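Local structure of mucus binding proteinn (Lactobacillus reuteri, 4MT5) at residues Y95-E98 with N99-V103. The protein probably binds mucin as a cell-wall-anchored surface adhesin, and this chain is its Mub repeat V, with a ubiquitin-like beta-grasp fold. Numbering follows the deposited sequence.
Sequences YVDE and NNQTV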
loop_
_atom_site.group_PDB
_atom_site.type_symbol
_atom_site.label_atom_id
_atom_site.label_comp_id
_atom_site.label_asym_id
_atom_site.label_seq_id
_atom_site.Cartn_x
_atom_site.Cartn_y
_atom_site.Cartn_z
ATOM N N TYR A 95 11.865 6.070 35.873
ATOM C CA TYR A 95 12.791 5.944 36.990
ATOM C C TYR A 95 12.185 6.534 38.279
ATOM O O TYR A 95 12.067 7.750 38.413
ATOM C CB TYR A 95 14.122 6.632 36.656
ATOM C CG TYR A 95 14.819 6.130 35.401
ATOM C CD1 TYR A 95 15.526 4.932 35.401
ATOM C CD2 TYR A 95 14.788 6.868 34.219
ATOM C CE1 TYR A 95 16.177 4.478 34.253
ATOM C CE2 TYR A 95 15.435 6.423 33.065
ATOM C CZ TYR A 95 16.128 5.228 33.091
ATOM O OH TYR A 95 16.766 4.785 31.952
ATOM N N VAL A 96 11.809 5.677 39.229
ATOM C CA VAL A 96 11.107 6.135 40.434
ATOM C C VAL A 96 11.781 5.749 41.753
ATOM O O VAL A 96 12.961 5.406 41.776
ATOM C CB VAL A 96 9.655 5.623 40.461
ATOM C CG1 VAL A 96 8.880 6.185 39.289
ATOM C CG2 VAL A 96 9.625 4.106 40.439
ATOM N N ASP A 97 11.020 5.824 42.847
ATOM C CA ASP A 97 11.463 5.347 44.169
ATOM C C ASP A 97 10.405 4.488 44.887
ATOM O O ASP A 97 9.557 3.866 44.246
ATOM C CB ASP A 97 11.927 6.512 45.057
ATOM C CG ASP A 97 10.819 7.524 45.354
ATOM O OD1 ASP A 97 9.635 7.130 45.480
ATOM O OD2 ASP A 97 11.145 8.727 45.484
ATOM N N GLU A 98 10.448 4.465 46.216
ATOM C CA GLU A 98 9.516 3.655 47.001
ATOM C C GLU A 98 8.106 4.224 46.937
ATOM O O GLU A 98 7.115 3.483 46.951
ATOM C CB GLU A 98 9.968 3.586 48.459
ATOM C CG GLU A 98 11.447 3.291 48.639
ATOM C CD GLU A 98 11.809 1.860 48.289
ATOM O OE1 GLU A 98 10.893 1.049 48.020
ATOM O OE2 GLU A 98 13.018 1.547 48.292
ATOM N N ASN A 99 8.032 5.551 46.874
ATOM C CA ASN A 99 6.758 6.260 46.808
ATOM C C ASN A 99 6.310 6.502 45.369
ATOM O O ASN A 99 5.416 7.317 45.128
ATOM C CB ASN A 99 6.846 7.609 47.535
ATOM C CG ASN A 99 7.603 7.524 48.853
ATOM O OD1 ASN A 99 7.866 6.429 49.376
ATOM N ND2 ASN A 99 7.958 8.689 49.401
ATOM N N ASN A 100 6.934 5.793 44.427
ATOM C CA ASN A 100 6.676 5.981 43.002
ATOM C C ASN A 100 6.718 7.467 42.619
ATOM O O ASN A 100 5.750 8.023 42.095
ATOM C CB ASN A 100 5.344 5.330 42.598
ATOM C CG ASN A 100 5.151 5.249 41.078
ATOM O OD1 ASN A 100 5.809 5.949 40.314
ATOM N ND2 ASN A 100 4.229 4.395 40.644
ATOM N N GLN A 101 7.850 8.103 42.906
ATOM C CA GLN A 101 8.063 9.509 42.590
ATOM C C GLN A 101 9.265 9.651 41.648
ATOM O O GLN A 101 10.199 8.848 41.708
ATOM C CB GLN A 101 8.288 10.309 43.879
ATOM C CG GLN A 101 7.080 10.381 44.813
ATOM C CD GLN A 101 6.285 11.673 44.657
ATOM O OE1 GLN A 101 6.845 12.774 44.673
ATOM N NE2 GLN A 101 4.974 11.539 44.500
ATOM N N THR A 102 9.244 10.673 40.791
ATOM C CA THR A 102 10.268 10.855 39.745
ATOM C C THR A 102 11.682 11.131 40.286
ATOM O O THR A 102 11.924 12.193 40.866
ATOM C CB THR A 102 9.880 12.003 38.744
ATOM O OG1 THR A 102 8.632 11.706 38.103
ATOM C CG2 THR A 102 10.956 12.190 37.679
ATOM N N VAL A 103 12.615 10.195 40.075
ATOM C CA VAL A 103 14.014 10.385 40.504
ATOM C C VAL A 103 14.979 10.703 39.355
ATOM O O VAL A 103 16.040 11.294 39.574
ATOM C CB VAL A 103 14.556 9.192 41.349
ATOM C CG1 VAL A 103 13.692 8.976 42.573
ATOM C CG2 VAL A 103 14.630 7.910 40.522
#
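Val103 lays its two methyl groups over the backbone of Val96, with CG1 3.7 Å from Val96 O and CG2 also close to Tyr95 O. The two residues lie at the base of a beta hairpin in the Muc B2-like domain. It joins strand 85-96 to the antiparallel strand 104-120, and a type I turn from Asp97 to Asn100 forms its tip. The base is closed by the backbone N of Val103, which donates to Tyr95 O at 3.0 Å. This bond is nearly straight, 169° at the hydrogen. Beside it, CG2 of Val103 also packs on Tyr95 CB at 4.1 Å, while the rest of the Tyr95 side chain turns away from the hairpin loop and touches Ser107 and Val178.

Asp97 organises the turn with its carboxylate. Its chi1 of 62° tucks CG in between the two backbone arms of its own residue, which brings OD1 back over the chain that follows. There OD1 accepts from Gln101 N at 3.3 Å. The donor lies well above the carboxylate plane, 63° out of it. Asn99 N makes a second, weak bond to the same oxygen. The turn's own bond, from Asn100 N to Asp97 O, is weak too, at 3.3 Å. Two backbone N-H groups, one of them weakly bound, thus turn towards OD1. The Gln101 side chain starts out alongside Asp97, touches it through CB, 3.6 Å from Asp97 OD2, and then carries its amide away.

Val96 is held in the sheet by backbone bonds to Val178 and Tyr180 of the parallel strand 174-182. Its CA makes a CA-H...O contact with Gln101 O at 3.1 Å. Its CG1 meets the side-chain oxygen OD1 of Asn100 at 3.2 Å.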